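Local coordinates for protein dihydroorotase (Campylobacter jejuni subsp. jejuni, PDB 3PNU) that probably catalyses the reversible, zinc-dependent cyclization of N-carbamoyl-L-aspartate to (S)-dihydroorotate, the third step of de novo UMP biosynthesis, at residues 56-61 / 92-97; 104-109 / 146-151. All blocks are in the same frame, centred on the assembly; numbering follows the deposited sequence.

Interaction 1 of 2, residues 56-61 / 92-97; sequences AAVIMP and LMTLFF
Thr94 reaches across to the end of the neighbouring strand and takes over the pairing where the backbone bonds stop: its OG1 donates to Ile59 O at 2.8 Å, 18° from the carbonyl plane. With OG1 set between the backbone N and the carbonyl carbon (chi1 64°), the hydroxyl faces residues 59 to 61, and the methyl is left to meet Val58. The two side chains cross at nearly a right angle, Val58 CG1 lying 3.6 Å from Thr94 CG2. A water completes the grip on the same carbonyl, donating to Ile59 O and accepting from Thr94 N, which gives that oxygen two donors.

Before that the two chains pair in parallel, through two backbone bonds. Leu92 N bonds to Ala57 O (2.7 Å), and Ile59 N to Leu92 O at 172°, nearly straight. This is the beta-alpha-beta unit of strand 56-59, helix 70-84 and strand 90-93, part of the TIM barrel of the metallo-dependent hydrolases. Leu92 turns to the same face as Val58, its CD1 touching Val58 CG2 and Ala56 CB. On the other face Ile59 CG1 lies 4.2 Å from Met93 SD, and helix 70-84 covers both residues.

Beyond Ile59 the ring of Pro61 lies across Thr94, Pro61 CD 3.1 Å from Thr94 OG1; Pro61 CG then meets Phe96 N at 3.5 Å and, more loosely, Phe96 CB. Met60 points away from residues 92-97, and its side chain packs on the zinc ligands His34 and His36.

Interaction 2 of 2, residues 104-109 / 146-151; sequences FLYSAK and SDLNIP
This is an apolar contact between two helix C-termini on the outer part of the fold, where the end of helix 102-108 meets the turn that closes helix 135-147. Leu148 carries most of it, splitting its two methyls between different partners. Leu148 CD1 presses on the helix backbone, 3.5 Å from both Leu105 C and Tyr106 N, and lies equally near Leu105 CB. Leu148 CD2 goes instead to the edge of the Tyr106 ring, near the ring plane and 4.2 Å from Tyr106 CD1. The tyrosine and leucine side chains cross at about a right angle.

Leu148 is the first residue past helix 135-147 to leave helical backbone angles. Asn149, with positive phi (57°), is the C-prime residue of a Schellman motif, in which Ile150 N returns to Met145 O and Asn149 N to Ser146 O. The turn leads the chain toward barrel strand 152-154 and brings Ile150 in beside Leu148.

Ile150 extends its CG1 branch with chi2 at 178°, so that Ile150 CD1 reaches Leu105 CD2 and Lys109 CB, each at 4.2 Å. Leu105 is thereby touched by both Leu148 and Ile150, and it also packs on Ala144 and Met145 of helix 135-147. Lys109 contributes its aliphatic chain: Lys109 CD passes CD2 of Leu148 crosswise at 4.2 Å, while the end of the side chain leads away from residues 146-151. The contact runs from buried Leu105 and Ile150 to exposed Tyr106, whose side chain lies about 3 Å from a bound phosphate, probably from the crystallisation liquor.

In the fold
Interaction 1 belongs to the barrel wall and is almost wholly buried, whereas interaction 2 lies farther out, its centre about 21 Å from that of the chain against about 10 Å. They follow one another along the sequence: strand 90-93 enters the first, and helix 102-108, the next regular element, enters the second. The chemistry changes with the place. Residues 56-61 and 92-97 are held by parallel-strand bonds, a threonine hydroxyl and a water, close to the zinc site; residues 104-109 and 146-151 meet through apolar side chains, away from the annotated sites. Their centres are about 14 Å apart, and the two contacts touch where Leu95 CD1 packs on Phe104 CE2 at 3.5 Å.

Interaction 1 of 2, residues 56-61 / 92-97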
loop_
_atom_site.group_PDB
_atom_site.type_symbol
_atom_site.label_atom_id
_atom_site.label_comp_id
_atom_site.label_asym_id
_atom_site.label_seq_id
_atom_site.Cartn_x
_atom_site.Cartn_y
_atom_site.Cartn_z
ATOM N N ALA A 56 16.465 28.881 -2.882
ATOM C CA ALA A 56 16.581 28.204 -4.180
ATOM C C ALA A 56 16.035 26.764 -4.122
ATOM O O ALA A 56 15.932 26.165 -3.052
ATOM C CB ALA A 56 18.064 28.195 -4.659
ATOM N N ALA A 57 15.700 26.212 -5.283
ATOM C CA ALA A 57 15.179 24.846 -5.339
ATOM C C ALA A 57 15.435 24.220 -6.686
ATOM O O ALA A 57 15.355 24.901 -7.706
ATOM C CB ALA A 57 13.701 24.844 -5.040
ATOM N N VAL A 58 15.789 22.931 -6.697
ATOM C CA VAL A 58 15.954 22.225 -7.958
ATOM C C VAL A 58 14.525 21.981 -8.442
ATOM O O VAL A 58 13.715 21.404 -7.709
ATOM C CB VAL A 58 16.705 20.889 -7.824
ATOM C CG1 VAL A 58 16.776 20.214 -9.177
ATOM C CG2 VAL A 58 18.107 21.097 -7.263
ATOM N N ILE A 59 14.222 22.443 -9.659
ATOM C CA ILE A 59 12.885 22.344 -10.253
ATOM C C ILE A 59 12.863 21.169 -11.212
ATOM O O ILE A 59 13.582 21.170 -12.233
ATOM C CB ILE A 59 12.528 23.634 -11.030
ATOM C CG1 ILE A 59 12.852 24.879 -10.182
ATOM C CG2 ILE A 59 11.043 23.622 -11.507
ATOM C CD1 ILE A 59 12.210 24.887 -8.826
ATOM N N MET A 60 12.068 20.149 -10.893
ATOM C CA MET A 60 12.031 18.958 -11.754
ATOM C C MET A 60 11.276 19.256 -13.043
ATOM O O MET A 60 10.341 20.063 -13.039
ATOM C CB MET A 60 11.500 17.746 -11.004
ATOM C CG MET A 60 12.389 17.358 -9.802
ATOM S SD MET A 60 14.090 17.030 -10.333
ATOM C CE MET A 60 14.884 16.650 -8.773
ATOM N N PRO A 61 11.683 18.615 -14.149
ATOM C CA PRO A 61 11.143 18.913 -15.446
ATOM C C PRO A 61 10.038 17.989 -15.937
ATOM O O PRO A 61 9.775 17.962 -17.150
ATOM C CB PRO A 61 12.366 18.687 -16.337
ATOM C CG PRO A 61 13.052 17.493 -15.698
ATOM C CD PRO A 61 12.630 17.488 -14.239
ATOM N N LEU A 92 16.468 26.391 -9.619
ATOM C CA LEU A 92 17.554 25.684 -10.295
ATOM C C LEU A 92 16.920 24.736 -11.304
ATOM O O LEU A 92 16.377 23.703 -10.953
ATOM C CB LEU A 92 18.406 24.950 -9.273
ATOM C CG LEU A 92 19.025 25.868 -8.221
ATOM C CD1 LEU A 92 19.592 25.069 -7.063
ATOM C CD2 LEU A 92 20.103 26.742 -8.854
ATOM N N MET A 93 17.038 25.086 -12.571
ATOM C CA MET A 93 16.355 24.378 -13.641
ATOM C C MET A 93 16.995 23.075 -14.098
ATOM O O MET A 93 18.212 22.913 -14.041
ATOM C CB MET A 93 16.235 25.312 -14.863
ATOM C CG MET A 93 15.710 26.709 -14.536
ATOM S SD MET A 93 14.085 26.700 -13.806
ATOM C CE MET A 93 13.120 26.173 -15.242
ATOM N N THR A 94 16.152 22.157 -14.571
ATOM C CA THR A 94 16.633 20.902 -15.100
ATOM C C THR A 94 15.901 20.512 -16.370
ATOM O O THR A 94 14.757 20.914 -16.603
ATOM C CB THR A 94 16.387 19.720 -14.137
ATOM O OG1 THR A 94 14.970 19.532 -13.974
ATOM C CG2 THR A 94 17.059 19.935 -12.792
ATOM N N LEU A 95 16.579 19.703 -17.166
ATOM C CA LEU A 95 16.015 19.109 -18.353
ATOM C C LEU A 95 15.705 17.644 -18.045
ATOM O O LEU A 95 16.326 17.012 -17.167
ATOM C CB LEU A 95 16.994 19.150 -19.530
ATOM C CG LEU A 95 17.303 20.498 -20.176
ATOM C CD1 LEU A 95 18.222 20.282 -21.328
ATOM C CD2 LEU A 95 16.017 21.166 -20.647
ATOM N N PHE A 96 14.732 17.124 -18.779
ATOM C CA PHE A 96 14.303 15.745 -18.692
ATOM C C PHE A 96 15.318 14.955 -19.465
ATOM O O PHE A 96 15.691 15.338 -20.583
ATOM C CB PHE A 96 12.950 15.645 -19.343
ATOM C CG PHE A 96 12.315 14.315 -19.241
ATOM C CD1 PHE A 96 11.379 14.064 -18.254
ATOM C CD2 PHE A 96 12.612 13.323 -20.164
ATOM C CE1 PHE A 96 10.762 12.840 -18.180
ATOM C CE2 PHE A 96 12.003 12.099 -20.091
ATOM C CZ PHE A 96 11.082 11.849 -19.099
ATOM N N PHE A 97 15.795 13.857 -18.896
ATOM C CA PHE A 97 16.836 13.110 -19.574
ATOM C C PHE A 97 16.433 12.416 -20.865
ATOM O O PHE A 97 15.354 11.854 -20.979
ATOM C CB PHE A 97 17.434 12.042 -18.659
ATOM C CG PHE A 97 18.583 11.323 -19.276
ATOM C CD1 PHE A 97 19.870 11.721 -19.030
ATOM C CD2 PHE A 97 18.374 10.277 -20.149
ATOM C CE1 PHE A 97 20.931 11.065 -19.608
ATOM C CE2 PHE A 97 19.437 9.618 -20.743
ATOM C CZ PHE A 97 20.707 10.007 -20.473
HETATM O O HOH W 1 13.351 22.333 -14.887
#

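Interaction 2 of 2, residues 104-109 / 146-151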
loop_
_atom_site.group_PDB
_atom_site.type_symbol
_atom_site.label_atom_id
_atom_site.label_comp_id
_atom_site.label_asym_id
_atom_site.label_seq_id
_atom_site.Cartn_x
_atom_site.Cartn_y
_atom_site.Cartn_z
ATOM N N PHE A 104 24.866 19.988 -27.761
ATOM C CA PHE A 104 23.696 20.524 -27.069
ATOM C C PHE A 104 23.959 20.785 -25.587
ATOM O O PHE A 104 23.478 21.779 -25.022
ATOM C CB PHE A 104 22.496 19.596 -27.204
ATOM C CG PHE A 104 21.324 20.021 -26.367
ATOM C CD1 PHE A 104 20.359 20.865 -26.878
ATOM C CD2 PHE A 104 21.206 19.597 -25.050
ATOM C CE1 PHE A 104 19.282 21.265 -26.104
ATOM C CE2 PHE A 104 20.136 19.993 -24.275
ATOM C CZ PHE A 104 19.171 20.830 -24.806
ATOM N N LEU A 105 24.705 19.878 -24.961
ATOM C CA LEU A 105 25.019 19.997 -23.543
ATOM C C LEU A 105 25.896 21.208 -23.270
ATOM O O LEU A 105 25.689 21.902 -22.276
ATOM C CB LEU A 105 25.686 18.721 -23.016
ATOM C CG LEU A 105 24.789 17.477 -22.925
ATOM C CD1 LEU A 105 25.604 16.232 -22.570
ATOM C CD2 LEU A 105 23.682 17.694 -21.926
ATOM N N TYR A 106 26.866 21.469 -24.149
ATOM C CA TYR A 106 27.750 22.622 -23.970
ATOM C C TYR A 106 26.990 23.953 -23.974
ATOM O O TYR A 106 27.359 24.876 -23.265
ATOM C CB TYR A 106 28.860 22.662 -25.030
ATOM C CG TYR A 106 29.725 23.914 -24.911
ATOM C CD1 TYR A 106 30.821 23.949 -24.052
ATOM C CD2 TYR A 106 29.424 25.067 -25.641
ATOM C CE1 TYR A 106 31.600 25.094 -23.932
ATOM C CE2 TYR A 106 30.195 26.211 -25.526
ATOM C CZ TYR A 106 31.282 26.219 -24.675
ATOM O OH TYR A 106 32.052 27.358 -24.559
ATOM N N SER A 107 25.932 24.044 -24.765
ATOM C CA SER A 107 25.151 25.267 -24.824
ATOM C C SER A 107 24.201 25.406 -23.642
ATOM O O SER A 107 23.723 26.503 -23.364
ATOM C CB SER A 107 24.339 25.318 -26.117
ATOM O OG SER A 107 23.330 24.327 -26.127
ATOM N N ALA A 108 23.928 24.307 -22.941
ATOM C CA ALA A 108 22.983 24.325 -21.817
ATOM C C ALA A 108 23.604 24.345 -20.415
ATOM O O ALA A 108 22.922 24.679 -19.453
ATOM C CB ALA A 108 22.047 23.128 -21.937
ATOM N N LYS A 109 24.887 24.015 -20.303
ATOM C CA LYS A 109 25.555 23.907 -18.991
ATOM C C LYS A 109 25.380 25.069 -18.009
ATOM O O LYS A 109 25.360 24.854 -16.790
ATOM C CB LYS A 109 27.053 23.643 -19.178
ATOM C CG LYS A 109 27.824 24.790 -19.772
ATOM C CD LYS A 109 29.279 24.404 -20.038
ATOM C CE LYS A 109 30.088 25.575 -20.603
ATOM N NZ LYS A 109 30.087 26.731 -19.646
ATOM N N SER A 146 29.789 14.460 -17.758
ATOM C CA SER A 146 30.908 14.292 -16.865
ATOM C C SER A 146 31.932 15.405 -17.149
ATOM O O SER A 146 32.323 16.146 -16.247
ATOM C CB SER A 146 31.492 12.880 -17.041
ATOM O OG SER A 146 32.410 12.555 -16.012
ATOM N N ASP A 147 32.330 15.538 -18.415
ATOM C CA ASP A 147 33.310 16.556 -18.829
ATOM C C ASP A 147 32.840 17.968 -18.459
ATOM O O ASP A 147 33.626 18.759 -17.916
ATOM C CB ASP A 147 33.569 16.475 -20.349
ATOM C CG ASP A 147 34.233 15.145 -20.774
ATOM O OD1 ASP A 147 34.785 14.442 -19.900
ATOM O OD2 ASP A 147 34.205 14.816 -21.985
ATOM N N LEU A 148 31.559 18.257 -18.730
ATOM C CA LEU A 148 30.954 19.567 -18.468
ATOM C C LEU A 148 30.498 19.783 -17.004
ATOM O O LEU A 148 29.844 20.788 -16.676
ATOM C CB LEU A 148 29.760 19.779 -19.404
ATOM C CG LEU A 148 30.054 19.734 -20.911
ATOM C CD1 LEU A 148 28.751 19.871 -21.721
ATOM C CD2 LEU A 148 31.047 20.824 -21.294
ATOM N N ASN A 149 30.821 18.832 -16.132
ATOM C CA ASN A 149 30.473 18.939 -14.727
ATOM C C ASN A 149 28.963 19.129 -14.502
ATOM O O ASN A 149 28.549 19.850 -13.602
ATOM C CB ASN A 149 31.284 20.087 -14.100
ATOM C CG ASN A 149 31.234 20.091 -12.586
ATOM O OD1 ASN A 149 31.167 19.040 -11.947
ATOM N ND2 ASN A 149 31.294 21.279 -12.000
ATOM N N ILE A 150 28.142 18.496 -15.341
ATOM C CA ILE A 150 26.682 18.537 -15.177
ATOM C C ILE A 150 26.321 17.262 -14.407
ATOM O O ILE A 150 26.820 16.191 -14.726
ATOM C CB ILE A 150 25.934 18.523 -16.512
ATOM C CG1 ILE A 150 26.468 19.606 -17.442
ATOM C CG2 ILE A 150 24.406 18.698 -16.290
ATOM C CD1 ILE A 150 25.802 19.611 -18.813
ATOM N N PRO A 151 25.484 17.377 -13.369
ATOM C CA PRO A 151 25.100 16.209 -12.565
ATOM C C PRO A 151 23.880 15.457 -13.086
ATOM O O PRO A 151 23.005 16.071 -13.682
ATOM C CB PRO A 151 24.755 16.834 -11.217
ATOM C CG PRO A 151 24.243 18.211 -11.575
ATOM C CD PRO A 151 25.047 18.647 -12.756
HETATM O O HOH W 2 27.804 23.089 -15.049
#